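Local coordinates for acetylxylan esterase A (Aspergillus awamori, PDB 5X6S), which removes acetyl side groups from the backbone of acetylated xylans by ester hydrolysis, as a secreted serine esterase of carbohydrate esterase family 1, at residues 33-44 with 65-76. Numbering follows the deposited sequence.
Sequences IVVAIHYCTGTG and IYPSSPYSGGCW
Two neighbouring parallel strands of the alpha/beta-hydrolase sheet, 33-37 and 63-68, meet here and send loops from their C-terminal ends toward the probable active site. V34 O accepts from I65 N, and A36 N donates to I65 O (2.9 Å). V35 CG1 meets P67 CG, the two side chains crossing at about a right angle. I37 touches M124 and T125 of helix 120-131. Beyond this pairing the strands separate. A water bridges the gap, donating to A36 O and P67 O.

H38 carries the contact between the loops. Its CG sits between the backbone N and the carbonyl carbon (chi1 72°), which turns the ring toward 65-76. Both ring nitrogens are used. NE2 accepts from S69 N in the ring plane (3.0 Å, 169°). ND1 donates to Y39 O, which also takes G42 N from the opposite face of its carbonyl plane. These two bonds fix the ring's rotation and indicate a proton on ND1. W76 NE1 lies over the centre of one H38 face, with the ring planes oblique at 45°; G42 and T43 back the other. W76 NE1 also makes a weak bond to H38 O. I37 CG2 lies over one face of the indole near NE1 (3.2 Å), and S69 CB over the centre of the other.

Y39 lies close to S119, the probable nucleophile, and its hydroxyl bonds to D50. W76 N bonds to S120 OG, next to S119. S68 OG accepts a nearly straight bond from G44 N (2.9 Å), at the start of helix 44-49. Farther out, T41 N donates to G73 O (2.8 Å). Beside it the C40-C75 disulfide ties the loops covalently, SG to SG at 2.0 Å.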
# COMPACT_ATOMS: atom_id res chain seq x y z
N ILE A 33 9.58 3.48 -7.75
CA ILE A 33 10.18 4.65 -7.07
C ILE A 33 11.20 4.15 -6.07
O ILE A 33 10.94 3.20 -5.33
CB ILE A 33 9.13 5.54 -6.32
CG1 ILE A 33 8.20 6.25 -7.30
CG2 ILE A 33 9.82 6.51 -5.38
CD1 ILE A 33 6.97 6.85 -6.66
N VAL A 34 12.34 4.79 -6.05
CA VAL A 34 13.35 4.56 -5.00
C VAL A 34 13.58 5.86 -4.28
O VAL A 34 13.94 6.87 -4.91
CB VAL A 34 14.73 4.03 -5.56
CG1 VAL A 34 15.78 3.96 -4.45
CG2 VAL A 34 14.57 2.67 -6.19
N VAL A 35 13.39 5.86 -2.95
CA VAL A 35 13.65 7.01 -2.13
C VAL A 35 15.06 6.77 -1.53
O VAL A 35 15.27 5.74 -0.84
CB VAL A 35 12.59 7.23 -1.00
CG1 VAL A 35 12.90 8.45 -0.16
CG2 VAL A 35 11.15 7.28 -1.50
N ALA A 36 15.99 7.67 -1.80
CA ALA A 36 17.38 7.53 -1.42
C ALA A 36 17.76 8.68 -0.48
O ALA A 36 17.77 9.88 -0.88
CB ALA A 36 18.29 7.51 -2.67
N ILE A 37 18.05 8.34 0.80
CA ILE A 37 18.10 9.32 1.87
C ILE A 37 19.53 9.54 2.39
O ILE A 37 20.19 8.58 2.84
CB ILE A 37 17.18 8.93 3.04
CG1 ILE A 37 15.77 8.56 2.53
CG2 ILE A 37 17.18 10.04 4.10
CD1 ILE A 37 14.79 8.07 3.62
N HIS A 38 19.99 10.79 2.30
CA HIS A 38 21.37 11.13 2.46
C HIS A 38 21.83 11.11 3.95
O HIS A 38 21.01 11.10 4.87
CB HIS A 38 21.64 12.50 1.85
CG HIS A 38 21.06 13.64 2.63
ND1 HIS A 38 21.64 14.13 3.79
CD2 HIS A 38 19.98 14.41 2.39
CE1 HIS A 38 20.93 15.14 4.24
NE2 HIS A 38 19.91 15.34 3.41
N TYR A 39 23.16 11.11 4.14
CA TYR A 39 23.86 11.10 5.46
C TYR A 39 24.06 12.52 6.03
O TYR A 39 23.86 13.52 5.34
CB TYR A 39 25.21 10.37 5.28
CG TYR A 39 25.90 10.73 3.98
CD1 TYR A 39 26.46 12.01 3.80
CD2 TYR A 39 25.90 9.86 2.91
CE1 TYR A 39 27.06 12.37 2.59
CE2 TYR A 39 26.48 10.19 1.69
CZ TYR A 39 27.06 11.47 1.53
OH TYR A 39 27.63 11.80 0.34
N CYS A 40 24.46 12.65 7.30
CA CYS A 40 24.78 13.99 7.86
C CYS A 40 25.81 14.68 7.02
O CYS A 40 26.63 14.01 6.41
CB CYS A 40 25.33 13.91 9.28
SG CYS A 40 24.22 13.25 10.55
N THR A 41 25.75 16.01 7.02
CA THR A 41 26.58 16.92 6.20
C THR A 41 26.24 16.90 4.71
O THR A 41 26.81 17.69 3.95
CB THR A 41 28.12 16.73 6.38
OG1 THR A 41 28.55 15.53 5.71
CG2 THR A 41 28.50 16.66 7.87
N GLY A 42 25.32 16.01 4.31
CA GLY A 42 24.94 15.84 2.92
C GLY A 42 23.66 16.59 2.58
O GLY A 42 23.08 17.34 3.39
N THR A 43 23.21 16.37 1.34
CA THR A 43 21.98 16.93 0.85
C THR A 43 21.42 15.89 -0.14
O THR A 43 22.12 14.94 -0.49
CB THR A 43 22.22 18.26 0.05
OG1 THR A 43 23.00 17.98 -1.13
CG2 THR A 43 22.81 19.33 0.95
N GLY A 44 20.17 16.08 -0.55
CA GLY A 44 19.54 15.22 -1.56
C GLY A 44 20.39 15.14 -2.86
O GLY A 44 20.75 14.04 -3.32
N ILE A 65 13.77 9.58 -5.67
CA ILE A 65 13.45 10.76 -4.86
C ILE A 65 14.57 10.92 -3.86
O ILE A 65 14.93 9.96 -3.20
CB ILE A 65 12.12 10.65 -4.07
CG1 ILE A 65 10.93 10.54 -5.03
CG2 ILE A 65 11.98 11.86 -3.12
CD1 ILE A 65 9.62 10.11 -4.31
N TYR A 66 15.13 12.14 -3.78
CA TYR A 66 16.25 12.43 -2.89
C TYR A 66 15.79 13.51 -1.94
O TYR A 66 15.86 14.70 -2.28
CB TYR A 66 17.51 12.90 -3.70
CG TYR A 66 18.02 11.94 -4.75
CD1 TYR A 66 18.94 10.91 -4.42
CD2 TYR A 66 17.62 12.05 -6.08
CE1 TYR A 66 19.44 10.05 -5.39
CE2 TYR A 66 18.11 11.18 -7.05
CZ TYR A 66 18.98 10.17 -6.72
OH TYR A 66 19.42 9.33 -7.71
N PRO A 67 15.29 13.13 -0.74
CA PRO A 67 14.88 14.16 0.23
C PRO A 67 16.13 14.89 0.72
O PRO A 67 17.20 14.33 0.65
CB PRO A 67 14.25 13.35 1.39
CG PRO A 67 13.87 12.02 0.76
CD PRO A 67 15.04 11.78 -0.20
N SER A 68 15.96 16.14 1.17
CA SER A 68 17.11 16.97 1.55
C SER A 68 16.85 17.63 2.90
O SER A 68 15.93 18.41 3.06
CB SER A 68 17.37 18.04 0.51
OG SER A 68 18.71 18.33 0.49
N SER A 69 17.69 17.32 3.87
CA SER A 69 17.48 17.78 5.23
C SER A 69 17.46 19.30 5.30
O SER A 69 18.27 19.97 4.64
CB SER A 69 18.55 17.27 6.17
OG SER A 69 18.34 17.81 7.47
N PRO A 70 16.50 19.85 6.08
CA PRO A 70 16.44 21.29 6.24
C PRO A 70 17.39 21.80 7.32
O PRO A 70 17.47 23.04 7.51
CB PRO A 70 15.00 21.52 6.72
CG PRO A 70 14.70 20.27 7.52
CD PRO A 70 15.41 19.15 6.79
N TYR A 71 18.06 20.92 8.05
CA TYR A 71 18.78 21.36 9.25
C TYR A 71 20.26 21.67 9.06
O TYR A 71 20.99 21.09 8.23
CB TYR A 71 18.61 20.38 10.42
CG TYR A 71 17.16 20.07 10.71
CD1 TYR A 71 16.31 21.05 11.21
CD2 TYR A 71 16.62 18.77 10.47
CE1 TYR A 71 14.96 20.77 11.45
CE2 TYR A 71 15.28 18.49 10.70
CZ TYR A 71 14.45 19.49 11.19
OH TYR A 71 13.12 19.26 11.42
N SER A 72 20.71 22.61 9.88
CA SER A 72 22.13 22.88 9.96
C SER A 72 22.86 21.58 10.36
O SER A 72 22.48 20.92 11.31
CB SER A 72 22.36 23.99 11.02
OG SER A 72 23.72 24.33 10.97
N GLY A 73 23.88 21.20 9.61
CA GLY A 73 24.60 19.99 9.95
C GLY A 73 24.15 18.83 9.06
O GLY A 73 24.85 17.80 8.96
N GLY A 74 22.99 19.01 8.43
CA GLY A 74 22.49 18.10 7.41
C GLY A 74 22.02 16.72 7.87
O GLY A 74 21.73 15.86 7.03
N CYS A 75 21.92 16.50 9.18
CA CYS A 75 21.39 15.23 9.66
C CYS A 75 19.86 15.25 9.55
O CYS A 75 19.25 16.33 9.46
CB CYS A 75 21.75 14.95 11.10
SG CYS A 75 23.53 14.90 11.48
N TRP A 76 19.25 14.06 9.65
CA TRP A 76 17.79 13.93 9.71
C TRP A 76 17.20 13.98 11.11
O TRP A 76 17.77 13.48 12.04
CB TRP A 76 17.37 12.63 9.01
CG TRP A 76 17.60 12.74 7.52
CD1 TRP A 76 18.68 12.27 6.80
CD2 TRP A 76 16.78 13.47 6.58
NE1 TRP A 76 18.55 12.65 5.46
CE2 TRP A 76 17.40 13.38 5.31
CE3 TRP A 76 15.58 14.20 6.71
CZ2 TRP A 76 16.85 13.95 4.17
CZ3 TRP A 76 15.01 14.76 5.57
CH2 TRP A 76 15.67 14.64 4.31
O HOH W 1 18.68 12.20 0.07
O HOH W 2 21.09 19.18 3.89